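Local coordinates for protein 3,4-dihydroxybenzoate decarboxylase (Enterobacter cloacae, PDB 5NY5) that probably catalyses the reversible decarboxylation of 3,4-dihydroxybenzoate to catechol, as a prenylated-flavin-dependent member of the UbiD family, at residues Gln118-Tyr123 against Met311-Ile316; Ala261-Glu266 against Ala315-Leu320; Leu400-Val405 against Cys463-Ala468. One frame throughout, in Å; residues are numbered along the deposited sequence.

From the N terminus, contact 1 opens first. It closes a long loop by pairing strand 120-123 with the end of strand 303-311. Contact 2 opens inside that loop, at residues 261-266, and runs past its end to Leu320, so the two overlap rather than nest. They share Ala315 and Ile316, their centres about 9 Å apart, and touch where Arg312 reaches back to the backbone of Ala261 and Glu262. Contact 1 pairs strands within the flavin-binding-type barrel sheet. Contact 2 ties that sheet to strand 316-319 of a second sheet. Contact 3 follows in series, closing a loop shorter than contact 1's in the C-terminal sheet, its centre about 54 and 46 Å from those of contacts 1 and 2.

Contact 1. Residues Gln118-Tyr123 against Met311-Ile316; sequences QEQVFY and MRNHAI
Gln120 and Met311 form a hydrogen-bonded antiparallel pair. Gln120 N gives a hydrogen bond to Met311 O at 2.7 Å. Met311 N answers to Gln120 O at 3.2 Å. This pair ends the ladder between strands 120-123 and 303-311, which belong to the antiparallel barrel sheet of the Rift-related domain. Phe122 continues the ladder by pairing with Val309.

A side chain supplies the third bond. Glu119 OE1 accepts from Asn313 N at 2.7 Å, and the N-H points almost straight at it (174°). The carboxylate gets there because CG lies beside the backbone N (chi1 -73°) and the rest of the chain is extended. The same oxygen also lies against Arg312 CB. The guanidinium of Arg312 leads elsewhere, and its NE bonds to Ala261 O.

The aliphatic parts of Gln120 and Met311 pack on the same face of the sheet. Their side chains run obliquely past each other, with Gln120 CB 4.0 Å from Met311 CG. Met311 is modelled as selenomethionine, and its chain bends at the selenium.

The chemistry implies that backbone pairing with 118-123 stops at Met311, and that the Glu119 carboxylate then takes over at Asn313.

Contact 2. Residues Ala261-Glu266 against Ala315-Leu320; sequences AEIIIE and AILQTL
The Glu262 carboxylate is the flat group here, and Ile316 covers one of its faces. Ile316 CB, CG1 and CD1 all lie above that face, with CB 3.5 Å from Glu262 OE1. The CD of Arg312 lies over the opposite face. At the edge beyond OE1 sits the CA of Ala315, 3.4 Å from Glu262 OE1. The same oxygen accepts a hydrogen bond from Ile316 N at 2.6 Å. This bond is nearly straight (175°) but meets OE1 on its anti side, 34° out of the carboxylate plane, on the side where the Ile316 side chain lies. The other oxygen, OE2, makes a salt bridge with Arg9 of helix 8-16. The buried acid therefore has partners at both oxygens, and Arg9 would be expected to favour its charged form.

Glu262 and Ile263 together face Met210 in a classic beta bulge. The bulge lies at the start of strand 263-269 in the antiparallel barrel sheet, which is consistent with the FMN-binding-type barrel of UbiD enzymes. Strand 316-319 belongs to a different, mixed sheet, where it runs next to strand 70-73. The Glu262 bond thus joins two sheets.

Beside it is a small apolar patch. Ile263 CG1 stands beside the backbone N (chi1 -54°), which carries the branch to 3.7 Å from Ala315 CB. Further along, Ile263 CD1 meets Leu317 CD1 at 4.0 Å, the two side chains passing at a slant. Met311 and Leu135 also pack on Ile263, and Phe149 touches Leu317.

Contact 3. Residues Leu400-Val405 against Cys463-Ala468; sequences LVDEDV and CTVPWA
Asp402 and Thr464 cross at about a right angle. The carboxylate of Asp402 comes up to the backbone side of Thr464. Asp402 OD2 lies 3.3 Å from Thr464 CA, and OD1 lies 3.6 Å from Thr464 CB. With its CG beside the backbone N (chi1 -64°), Asp402 turns OD2 on toward the next peptide. There OD2 accepts a hydrogen bond from Val465 N at 2.9 Å. The bond uses the syn lone pair, on the side of the other oxygen, and is fairly straight (165°). Val465 CG2 packs against the same oxygen.

A water completes the join. It accepts from Asp402 N and donates to Cys463 O, the latter at 2.8 Å from the water oxygen. It also lies very close to Asp402 OD2, and that bond is less certain. A glycerol, probably from the crystallisation liquor, makes a weak further bond to OD2.

Thr464 turns its two branches to different partners. Its methyl CG2 lies 3.6 Å from Leu400 CB and also rests by the Leu400 carbonyl. Its OG1 bonds instead to Asp462 and Lys372. Cys463 packs its CB at 4.3 Å from Val401 CG1.

In the backbone, Cys463 N bonds to Leu400 O at 2.9 Å. Leu400 also pairs with Phe461, so the bond continues the parallel ladder of strands 397-401 and 455-462 just past the end of the second strand. Asp402 then starts a type I turn to Val405.

Pro466, further along, meets Tyr446 of a second subunit. Helix 380-391 packs on Leu400 and Thr464. Helix 410-419 packs on Val401 and Cys463. The contact lies at the end of the parallel strands 397-401 and 455-462, between these two helices.

Contact 1. Residues Gln118-Tyr123 against Met311-Ile316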
ATOM      1  N   GLN A 118      34.900  -7.769  52.420  1.00 63.87           N
ATOM      2  CA  GLN A 118      36.124  -8.531  52.635  1.00 65.21           C
ATOM      3  C   GLN A 118      36.180  -9.183  54.016  1.00 66.40           C
ATOM      4  O   GLN A 118      37.271  -9.402  54.554  1.00 68.04           O
ATOM      5  CB  GLN A 118      37.344  -7.640  52.409  1.00 66.42           C
ATOM      6  CG  GLN A 118      37.492  -7.176  50.971  1.00 65.57           C
ATOM      7  CD  GLN A 118      38.750  -6.373  50.732  1.00 66.96           C
ATOM      8  OE1 GLN A 118      39.460  -6.015  51.669  1.00 68.53           O
ATOM      9  NE2 GLN A 118      39.037  -6.087  49.468  1.00 66.53           N
ATOM     10  N   GLU A 119      35.024  -9.509  54.600  1.00 65.73           N
ATOM     11  CA  GLU A 119      35.015 -10.251  55.856  1.00 66.92           C
ATOM     12  C   GLU A 119      35.495 -11.686  55.679  1.00 67.31           C
ATOM     13  O   GLU A 119      35.937 -12.302  56.652  1.00 68.81           O
ATOM     14  CB  GLU A 119      33.615 -10.240  56.470  1.00 66.20           C
ATOM     15  CG  GLU A 119      33.201  -8.903  57.064  1.00 66.54           C
ATOM     16  CD  GLU A 119      31.722  -8.843  57.394  1.00 65.67           C
ATOM     17  OE1 GLU A 119      31.016  -9.842  57.144  1.00 64.74           O
ATOM     18  OE2 GLU A 119      31.262  -7.799  57.903  1.00 66.05           O
ATOM     19  N   GLN A 120      35.401 -12.230  54.468  1.00 66.16           N
ATOM     20  CA  GLN A 120      35.976 -13.522  54.124  1.00 66.72           C
ATOM     21  C   GLN A 120      36.792 -13.369  52.852  1.00 66.55           C
ATOM     22  O   GLN A 120      36.460 -12.565  51.977  1.00 65.35           O
ATOM     23  CB  GLN A 120      34.906 -14.600  53.901  1.00 65.70           C
ATOM     24  CG  GLN A 120      33.989 -14.866  55.074  1.00 65.88           C
ATOM     25  CD  GLN A 120      32.982 -15.960  54.773  1.00 65.00           C
ATOM     26  OE1 GLN A 120      31.774 -15.744  54.849  1.00 63.89           O
ATOM     27  NE2 GLN A 120      33.477 -17.141  54.424  1.00 65.65           N
ATOM     28  N   VAL A 121      37.863 -14.150  52.749  1.00 67.92           N
ATOM     29  CA  VAL A 121      38.721 -14.140  51.569  1.00 68.12           C
ATOM     30  C   VAL A 121      39.079 -15.575  51.215  1.00 68.87           C
ATOM     31  O   VAL A 121      39.537 -16.335  52.074  1.00 70.36           O
ATOM     32  CB  VAL A 121      39.996 -13.302  51.785  1.00 69.62           C
ATOM     33  CG1 VAL A 121      40.934 -13.467  50.608  1.00 70.14           C
ATOM     34  CG2 VAL A 121      39.647 -11.835  51.971  1.00 68.96           C
ATOM     35  N   PHE A 122      38.869 -15.945  49.954  1.00 68.03           N
ATOM     36  CA  PHE A 122      39.236 -17.258  49.434  1.00 68.88           C
ATOM     37  C   PHE A 122      40.172 -17.046  48.252  1.00 69.45           C
ATOM     38  O   PHE A 122      39.741 -16.573  47.196  1.00 68.21           O
ATOM     39  CB  PHE A 122      38.002 -18.054  49.014  1.00 67.57           C
ATOM     40  CG  PHE A 122      37.120 -18.467  50.158  1.00 67.32           C
ATOM     41  CD1 PHE A 122      36.225 -17.573  50.719  1.00 66.10           C
ATOM     42  CD2 PHE A 122      37.171 -19.755  50.658  1.00 68.49           C
ATOM     43  CE1 PHE A 122      35.411 -17.950  51.764  1.00 66.05           C
ATOM     44  CE2 PHE A 122      36.358 -20.138  51.703  1.00 68.42           C
ATOM     45  CZ  PHE A 122      35.475 -19.235  52.256  1.00 67.19           C
ATOM     46  N   TYR A 123      41.446 -17.385  48.426  1.00 71.47           N
ATOM     47  CA  TYR A 123      42.409 -17.264  47.340  1.00 72.37           C
ATOM     48  C   TYR A 123      42.351 -18.489  46.438  1.00 72.77           C
ATOM     49  O   TYR A 123      42.175 -19.617  46.907  1.00 73.45           O
ATOM     50  CB  TYR A 123      43.823 -17.088  47.891  1.00 74.58           C
ATOM     51  CG  TYR A 123      44.038 -15.788  48.633  1.00 74.51           C
ATOM     52  CD1 TYR A 123      44.208 -14.595  47.947  1.00 73.92           C
ATOM     53  CD2 TYR A 123      44.079 -15.759  50.020  1.00 75.23           C
ATOM     54  CE1 TYR A 123      44.407 -13.407  48.621  1.00 74.05           C
ATOM     55  CE2 TYR A 123      44.280 -14.576  50.703  1.00 75.38           C
ATOM     56  CZ  TYR A 123      44.442 -13.402  49.999  1.00 74.79           C
ATOM     57  OH  TYR A 123      44.642 -12.225  50.681  1.00 75.13           O
HETATM   58  N   MSE A 311      33.795 -12.238  50.266  1.00 69.53           N
HETATM   59  CA  MSE A 311      32.405 -12.097  50.693  1.00 68.01           C
HETATM   60  C   MSE A 311      32.284 -11.791  52.184  1.00 68.48           C
HETATM   61  O   MSE A 311      33.210 -12.036  52.953  1.00 69.99           O
HETATM   62  CB  MSE A 311      31.620 -13.363  50.352  1.00 67.29           C
HETATM   63  CG  MSE A 311      32.208 -14.643  50.919  1.00 68.61           C
HETATM   64 SE   MSE A 311      31.313 -16.231  50.222  1.00 71.38          SE
HETATM   65  CE  MSE A 311      30.351 -16.779  51.825  1.00 77.01           C
ATOM     66  N   ARG A 312      31.143 -11.233  52.584  1.00 67.29           N
ATOM     67  CA  ARG A 312      30.902 -10.983  53.994  1.00 67.74           C
ATOM     68  C   ARG A 312      30.376 -12.244  54.675  1.00 67.85           C
ATOM     69  O   ARG A 312      30.113 -13.268  54.038  1.00 67.46           O
ATOM     70  CB  ARG A 312      29.928  -9.821  54.192  1.00 66.66           C
ATOM     71  CG  ARG A 312      29.033  -9.496  53.018  1.00 65.03           C
ATOM     72  CD  ARG A 312      27.869  -8.624  53.473  1.00 64.07           C
ATOM     73  NE  ARG A 312      28.072  -7.197  53.232  1.00 64.04           N
ATOM     74  CZ  ARG A 312      27.392  -6.232  53.846  1.00 63.76           C
ATOM     75  NH1 ARG A 312      27.631  -4.959  53.559  1.00 63.86           N
ATOM     76  NH2 ARG A 312      26.481  -6.536  54.760  1.00 63.50           N
ATOM     77  N   ASN A 313      30.237 -12.158  55.997  1.00 68.51           N
ATOM     78  CA  ASN A 313      29.745 -13.285  56.778  1.00 68.82           C
ATOM     79  C   ASN A 313      28.313 -13.615  56.383  1.00 67.28           C
ATOM     80  O   ASN A 313      27.438 -12.744  56.390  1.00 66.26           O
ATOM     81  CB  ASN A 313      29.822 -12.965  58.270  1.00 69.86           C
ATOM     82  CG  ASN A 313      31.247 -12.874  58.777  1.00 71.64           C
ATOM     83  OD1 ASN A 313      32.170 -13.408  58.166  1.00 72.30           O
ATOM     84  ND2 ASN A 313      31.433 -12.199  59.906  1.00 72.54           N
ATOM     85  N   HIS A 314      28.081 -14.883  56.041  1.00 67.26           N
ATOM     86  CA  HIS A 314      26.780 -15.364  55.580  1.00 65.99           C
ATOM     87  C   HIS A 314      26.331 -14.584  54.341  1.00 64.53           C
ATOM     88  O   HIS A 314      25.250 -13.994  54.292  1.00 63.40           O
ATOM     89  CB  HIS A 314      25.741 -15.285  56.703  1.00 65.87           C
ATOM     90  CG  HIS A 314      24.590 -16.221  56.526  1.00 65.24           C
ATOM     91  ND1 HIS A 314      23.373 -16.028  57.140  1.00 64.75           N
ATOM     92  CD2 HIS A 314      24.473 -17.363  55.809  1.00 65.18           C
ATOM     93  CE1 HIS A 314      22.552 -17.008  56.806  1.00 64.39           C
ATOM     94  NE2 HIS A 314      23.196 -17.832  56.000  1.00 64.64           N
ATOM     95  N   ALA A 315      27.193 -14.600  53.328  1.00 64.68           N
ATOM     96  CA  ALA A 315      27.006 -13.756  52.157  1.00 63.58           C
ATOM     97  C   ALA A 315      25.759 -14.156  51.380  1.00 62.22           C
ATOM     98  O   ALA A 315      25.526 -15.339  51.115  1.00 62.33           O
ATOM     99  CB  ALA A 315      28.231 -13.831  51.251  1.00 64.29           C
ATOM    100  N   ILE A 316      24.963 -13.159  51.015  1.00 61.04           N
ATOM    101  CA  ILE A 316      23.780 -13.377  50.196  1.00 59.75           C
ATOM    102  C   ILE A 316      24.194 -13.409  48.733  1.00 59.42           C
ATOM    103  O   ILE A 316      24.911 -12.520  48.260  1.00 59.54           O
ATOM    104  CB  ILE A 316      22.738 -12.276  50.451  1.00 58.75           C
ATOM    105  CG1 ILE A 316      22.297 -12.285  51.915  1.00 59.23           C
ATOM    106  CG2 ILE A 316      21.551 -12.444  49.526  1.00 57.49           C
ATOM    107  CD1 ILE A 316      21.477 -11.080  52.305  1.00 58.60           C
TER

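Contact 2. Residues Ala261-Glu266 against Ala315-Leu320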
ATOM      1  N   ALA A 261      29.488  -4.541  49.255  1.00 63.58           N
ATOM      2  CA  ALA A 261      28.909  -5.629  48.485  1.00 62.58           C
ATOM      3  C   ALA A 261      28.809  -6.901  49.321  1.00 62.81           C
ATOM      4  O   ALA A 261      29.426  -7.036  50.380  1.00 63.93           O
ATOM      5  CB  ALA A 261      29.736  -5.895  47.231  1.00 63.01           C
ATOM      6  N   GLU A 262      28.010  -7.846  48.826  1.00 61.82           N
ATOM      7  CA  GLU A 262      27.871  -9.135  49.492  1.00 62.09           C
ATOM      8  C   GLU A 262      28.981 -10.094  49.083  1.00 63.18           C
ATOM      9  O   GLU A 262      29.631 -10.702  49.939  1.00 65.31           O
ATOM     10  CB  GLU A 262      26.500  -9.741  49.186  1.00 60.73           C
ATOM     11  CG  GLU A 262      25.346  -9.085  49.924  1.00 59.93           C
ATOM     12  CD  GLU A 262      25.252  -9.525  51.372  1.00 60.64           C
ATOM     13  OE1 GLU A 262      25.598 -10.688  51.665  1.00 61.29           O
ATOM     14  OE2 GLU A 262      24.838  -8.707  52.218  1.00 60.65           O
ATOM     15  N   ILE A 263      29.210 -10.246  47.779  1.00 62.95           N
ATOM     16  CA  ILE A 263      30.215 -11.161  47.253  1.00 64.03           C
ATOM     17  C   ILE A 263      31.039 -10.434  46.201  1.00 64.52           C
ATOM     18  O   ILE A 263      30.504  -9.642  45.416  1.00 63.57           O
ATOM     19  CB  ILE A 263      29.576 -12.432  46.653  1.00 63.45           C
ATOM     20  CG1 ILE A 263      28.646 -13.097  47.667  1.00 62.99           C
ATOM     21  CG2 ILE A 263      30.646 -13.415  46.205  1.00 64.79           C
ATOM     22  CD1 ILE A 263      28.056 -14.395  47.186  1.00 62.67           C
ATOM     23  N   ILE A 264      32.343 -10.701  46.187  1.00 66.11           N
ATOM     24  CA  ILE A 264      33.262 -10.147  45.202  1.00 66.92           C
ATOM     25  C   ILE A 264      34.011 -11.297  44.547  1.00 67.96           C
ATOM     26  O   ILE A 264      34.474 -12.216  45.230  1.00 68.90           O
ATOM     27  CB  ILE A 264      34.262  -9.158  45.835  1.00 68.22           C
ATOM     28  CG1 ILE A 264      33.527  -8.074  46.620  1.00 67.38           C
ATOM     29  CG2 ILE A 264      35.144  -8.534  44.763  1.00 69.12           C
ATOM     30  CD1 ILE A 264      32.678  -7.191  45.760  1.00 66.04           C
ATOM     31  N   ILE A 265      34.128 -11.247  43.226  1.00 67.90           N
ATOM     32  CA  ILE A 265      34.969 -12.170  42.475  1.00 69.16           C
ATOM     33  C   ILE A 265      36.080 -11.353  41.833  1.00 70.48           C
ATOM     34  O   ILE A 265      35.816 -10.490  40.986  1.00 69.90           O
ATOM     35  CB  ILE A 265      34.171 -12.945  41.418  1.00 68.22           C
ATOM     36  CG1 ILE A 265      33.026 -13.715  42.071  1.00 67.01           C
ATOM     37  CG2 ILE A 265      35.078 -13.900  40.666  1.00 69.72           C
ATOM     38  CD1 ILE A 265      32.204 -14.523  41.091  1.00 66.19           C
ATOM     39  N   GLU A 266      37.316 -11.606  42.249  1.00 72.34           N
ATOM     40  CA  GLU A 266      38.485 -10.938  41.690  1.00 73.94           C
ATOM     41  C   GLU A 266      39.139 -11.869  40.680  1.00 75.14           C
ATOM     42  O   GLU A 266      39.562 -12.975  41.033  1.00 76.07           O
ATOM     43  CB  GLU A 266      39.476 -10.552  42.786  1.00 75.46           C
ATOM     44  CG  GLU A 266      38.950  -9.525  43.773  1.00 74.59           C
ATOM     45  CD  GLU A 266      39.982  -9.140  44.814  1.00 76.29           C
ATOM     46  OE1 GLU A 266      41.144  -9.579  44.692  1.00 78.17           O
ATOM     47  OE2 GLU A 266      39.631  -8.399  45.754  1.00 75.83           O
ATOM     48  N   ALA A 315      27.193 -14.600  53.328  1.00 64.68           N
ATOM     49  CA  ALA A 315      27.006 -13.756  52.157  1.00 63.58           C
ATOM     50  C   ALA A 315      25.759 -14.156  51.380  1.00 62.22           C
ATOM     51  O   ALA A 315      25.526 -15.339  51.115  1.00 62.33           O
ATOM     52  CB  ALA A 315      28.231 -13.831  51.251  1.00 64.29           C
ATOM     53  N   ILE A 316      24.963 -13.159  51.015  1.00 61.04           N
ATOM     54  CA  ILE A 316      23.780 -13.377  50.196  1.00 59.75           C
ATOM     55  C   ILE A 316      24.194 -13.409  48.733  1.00 59.42           C
ATOM     56  O   ILE A 316      24.911 -12.520  48.260  1.00 59.54           O
ATOM     57  CB  ILE A 316      22.738 -12.276  50.451  1.00 58.75           C
ATOM     58  CG1 ILE A 316      22.297 -12.285  51.915  1.00 59.23           C
ATOM     59  CG2 ILE A 316      21.551 -12.444  49.526  1.00 57.49           C
ATOM     60  CD1 ILE A 316      21.477 -11.080  52.305  1.00 58.60           C
ATOM     61  N   LEU A 317      23.753 -14.435  48.012  1.00 59.13           N
ATOM     62  CA  LEU A 317      23.971 -14.519  46.572  1.00 58.80           C
ATOM     63  C   LEU A 317      22.751 -13.941  45.865  1.00 57.37           C
ATOM     64  O   LEU A 317      21.659 -14.512  45.933  1.00 56.79           O
ATOM     65  CB  LEU A 317      24.227 -15.962  46.143  1.00 59.47           C
ATOM     66  CG  LEU A 317      24.513 -16.166  44.655  1.00 59.37           C
ATOM     67  CD1 LEU A 317      25.612 -15.229  44.194  1.00 59.81           C
ATOM     68  CD2 LEU A 317      24.894 -17.607  44.371  1.00 60.34           C
ATOM     69  N   GLN A 318      22.930 -12.805  45.198  1.00 56.90           N
ATOM     70  CA  GLN A 318      21.852 -12.131  44.486  1.00 55.64           C
ATOM     71  C   GLN A 318      21.964 -12.391  42.991  1.00 55.41           C
ATOM     72  O   GLN A 318      23.050 -12.276  42.414  1.00 56.12           O
ATOM     73  CB  GLN A 318      21.871 -10.625  44.753  1.00 55.34           C
ATOM     74  CG  GLN A 318      20.799  -9.854  44.006  1.00 54.15           C
ATOM     75  CD  GLN A 318      20.809  -8.374  44.325  1.00 54.00           C
ATOM     76  OE1 GLN A 318      21.773  -7.854  44.882  1.00 54.84           O
ATOM     77  NE2 GLN A 318      19.730  -7.688  43.977  1.00 53.04           N
ATOM     78  N   THR A 319      20.842 -12.741  42.372  1.00 54.54           N
ATOM     79  CA  THR A 319      20.753 -12.910  40.928  1.00 54.25           C
ATOM     80  C   THR A 319      19.315 -12.616  40.515  1.00 53.06           C
ATOM     81  O   THR A 319      18.522 -12.094  41.305  1.00 52.51           O
ATOM     82  CB  THR A 319      21.218 -14.313  40.513  1.00 55.06           C
ATOM     83  OG1 THR A 319      21.272 -14.398  39.083  1.00 54.98           O
ATOM     84  CG2 THR A 319      20.271 -15.374  41.047  1.00 54.92           C
ATOM     85  N   LEU A 320      18.974 -12.935  39.270  1.00 52.76           N
ATOM     86  CA  LEU A 320      17.629 -12.718  38.762  1.00 51.74           C
ATOM     87  C   LEU A 320      17.096 -14.010  38.161  1.00 51.86           C
ATOM     88  O   LEU A 320      17.829 -14.982  37.963  1.00 52.72           O
ATOM     89  CB  LEU A 320      17.588 -11.580  37.728  1.00 51.23           C
ATOM     90  CG  LEU A 320      18.592 -11.544  36.570  1.00 51.82           C
ATOM     91  CD1 LEU A 320      18.296 -12.588  35.507  1.00 51.96           C
ATOM     92  CD2 LEU A 320      18.630 -10.157  35.950  1.00 51.45           C
TER

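Contact 3. Residues Leu400-Val405 against Cys463-Ala468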
ATOM      1  N   LEU A 400       1.194   5.571  20.652  1.00 35.53           N
ATOM      2  CA  LEU A 400       0.904   6.918  21.121  1.00 39.77           C
ATOM      3  C   LEU A 400      -0.502   6.962  21.705  1.00 36.13           C
ATOM      4  O   LEU A 400      -1.459   6.549  21.048  1.00 43.87           O
ATOM      5  CB  LEU A 400       1.020   7.922  19.973  1.00 37.76           C
ATOM      6  CG  LEU A 400       2.322   7.961  19.173  1.00 37.34           C
ATOM      7  CD1 LEU A 400       2.094   8.634  17.834  1.00 35.36           C
ATOM      8  CD2 LEU A 400       3.393   8.694  19.953  1.00 35.86           C
ATOM      9  N   VAL A 401      -0.627   7.464  22.933  1.00 36.57           N
ATOM     10  CA  VAL A 401      -1.915   7.616  23.594  1.00 36.97           C
ATOM     11  C   VAL A 401      -1.976   8.998  24.235  1.00 37.41           C
ATOM     12  O   VAL A 401      -0.962   9.673  24.402  1.00 37.47           O
ATOM     13  CB  VAL A 401      -2.169   6.521  24.650  1.00 37.20           C
ATOM     14  CG1 VAL A 401      -2.178   5.150  24.012  1.00 36.87           C
ATOM     15  CG2 VAL A 401      -1.119   6.590  25.735  1.00 37.42           C
ATOM     16  N   ASP A 402      -3.189   9.405  24.604  1.00 39.08           N
ATOM     17  CA  ASP A 402      -3.424  10.705  25.211  1.00 39.60           C
ATOM     18  C   ASP A 402      -3.259  10.635  26.729  1.00 40.13           C
ATOM     19  O   ASP A 402      -3.004   9.579  27.310  1.00 40.11           O
ATOM     20  CB  ASP A 402      -4.810  11.225  24.840  1.00 39.62           C
ATOM     21  CG  ASP A 402      -4.961  11.465  23.356  1.00 42.39           C
ATOM     22  OD1 ASP A 402      -4.292  12.379  22.830  1.00 39.29           O
ATOM     23  OD2 ASP A 402      -5.755  10.744  22.716  1.00 39.92           O
ATOM     24  N   GLU A 403      -3.416  11.787  27.383  1.00 39.38           N
ATOM     25  CA  GLU A 403      -3.158  11.884  28.813  1.00 39.90           C
ATOM     26  C   GLU A 403      -4.227  11.211  29.664  1.00 40.29           C
ATOM     27  O   GLU A 403      -4.004  11.024  30.863  1.00 40.71           O
ATOM     28  CB  GLU A 403      -3.017  13.353  29.223  1.00 40.46           C
ATOM     29  CG  GLU A 403      -4.298  14.174  29.129  1.00 40.93           C
ATOM     30  CD  GLU A 403      -4.589  14.667  27.724  1.00 43.00           C
ATOM     31  OE1 GLU A 403      -4.139  14.023  26.756  1.00 43.96           O
ATOM     32  OE2 GLU A 403      -5.265  15.710  27.585  1.00 48.20           O
ATOM     33  N   ASP A 404      -5.370  10.838  29.088  1.00 40.25           N
ATOM     34  CA  ASP A 404      -6.412  10.143  29.831  1.00 40.72           C
ATOM     35  C   ASP A 404      -6.342   8.630  29.656  1.00 40.37           C
ATOM     36  O   ASP A 404      -7.340   7.938  29.878  1.00 40.71           O
ATOM     37  CB  ASP A 404      -7.791  10.671  29.432  1.00 41.13           C
ATOM     38  CG  ASP A 404      -8.127  10.403  27.980  1.00 43.26           C
ATOM     39  OD1 ASP A 404      -7.203  10.109  27.194  1.00 39.96           O
ATOM     40  OD2 ASP A 404      -9.319  10.500  27.627  1.00 41.02           O
ATOM     41  N   VAL A 405      -5.185   8.103  29.277  1.00 39.79           N
ATOM     42  CA  VAL A 405      -4.977   6.672  29.105  1.00 39.50           C
ATOM     43  C   VAL A 405      -3.846   6.250  30.028  1.00 39.57           C
ATOM     44  O   VAL A 405      -2.759   6.833  29.985  1.00 39.38           O
ATOM     45  CB  VAL A 405      -4.651   6.314  27.644  1.00 38.80           C
ATOM     46  CG1 VAL A 405      -4.257   4.855  27.528  1.00 38.56           C
ATOM     47  CG2 VAL A 405      -5.832   6.616  26.751  1.00 38.84           C
ATOM     48  N   CYS A 463      -2.606   6.109  18.443  1.00 35.59           N
ATOM     49  CA  CYS A 463      -3.897   5.957  19.094  1.00 36.02           C
ATOM     50  C   CYS A 463      -4.335   7.224  19.807  1.00 36.44           C
ATOM     51  O   CYS A 463      -5.142   7.155  20.738  1.00 36.88           O
ATOM     52  CB  CYS A 463      -3.862   4.788  20.075  1.00 36.14           C
ATOM     53  SG  CYS A 463      -3.337   3.260  19.319  1.00 35.77           S
ATOM     54  N   THR A 464      -3.810   8.373  19.399  1.00 36.39           N
ATOM     55  CA  THR A 464      -4.234   9.648  19.948  1.00 36.87           C
ATOM     56  C   THR A 464      -5.430  10.167  19.165  1.00 37.15           C
ATOM     57  O   THR A 464      -5.561   9.931  17.964  1.00 36.91           O
ATOM     58  CB  THR A 464      -3.096  10.673  19.914  1.00 36.84           C
ATOM     59  OG1 THR A 464      -2.812  11.046  18.560  1.00 36.60           O
ATOM     60  CG2 THR A 464      -1.846  10.089  20.538  1.00 36.61           C
ATOM     61  N   VAL A 465      -6.313  10.858  19.867  1.00 37.73           N
ATOM     62  CA  VAL A 465      -7.494  11.435  19.222  1.00 38.17           C
ATOM     63  C   VAL A 465      -7.056  12.600  18.343  1.00 38.16           C
ATOM     64  O   VAL A 465      -6.312  13.477  18.813  1.00 38.27           O
ATOM     65  CB  VAL A 465      -8.503  11.889  20.275  1.00 38.89           C
ATOM     66  CG1 VAL A 465      -9.744  12.455  19.614  1.00 39.45           C
ATOM     67  CG2 VAL A 465      -8.858  10.740  21.188  1.00 38.97           C
ATOM     68  N   PRO A 466      -7.461  12.645  17.076  1.00 38.12           N
ATOM     69  CA  PRO A 466      -7.159  13.816  16.249  1.00 38.27           C
ATOM     70  C   PRO A 466      -7.664  15.083  16.918  1.00 39.00           C
ATOM     71  O   PRO A 466      -8.745  15.100  17.506  1.00 39.51           O
ATOM     72  CB  PRO A 466      -7.903  13.528  14.941  1.00 38.31           C
ATOM     73  CG  PRO A 466      -8.030  12.051  14.901  1.00 37.90           C
ATOM     74  CD  PRO A 466      -8.191  11.611  16.325  1.00 38.02           C
ATOM     75  N   TRP A 467      -6.859  16.145  16.829  1.00 39.12           N
ATOM     76  CA  TRP A 467      -7.155  17.377  17.554  1.00 39.85           C
ATOM     77  C   TRP A 467      -8.575  17.862  17.296  1.00 40.61           C
ATOM     78  O   TRP A 467      -9.266  18.303  18.221  1.00 41.17           O
ATOM     79  CB  TRP A 467      -6.152  18.464  17.171  1.00 39.99           C
ATOM     80  CG  TRP A 467      -6.597  19.824  17.586  1.00 40.88           C
ATOM     81  CD1 TRP A 467      -7.231  20.750  16.813  1.00 41.48           C
ATOM     82  CD2 TRP A 467      -6.463  20.406  18.884  1.00 41.35           C
ATOM     83  NE1 TRP A 467      -7.493  21.880  17.550  1.00 42.30           N
ATOM     84  CE2 TRP A 467      -7.029  21.693  18.824  1.00 42.23           C
ATOM     85  CE3 TRP A 467      -5.908  19.969  20.088  1.00 41.17           C
ATOM     86  CZ2 TRP A 467      -7.062  22.543  19.922  1.00 42.93           C
ATOM     87  CZ3 TRP A 467      -5.944  20.814  21.176  1.00 41.86           C
ATOM     88  CH2 TRP A 467      -6.517  22.086  21.087  1.00 42.73           C
ATOM     89  N   ALA A 468      -9.030  17.778  16.045  1.00 40.55           N
ATOM     90  CA  ALA A 468     -10.331  18.326  15.681  1.00 41.33           C
ATOM     91  C   ALA A 468     -11.491  17.546  16.284  1.00 41.61           C
ATOM     92  O   ALA A 468     -12.602  18.077  16.357  1.00 42.44           O
ATOM     93  CB  ALA A 468     -10.472  18.366  14.159  1.00 41.29           C
TER
HETATM   94  O   HOH W   1      -5.562   8.325  23.284  1.00 42.67           O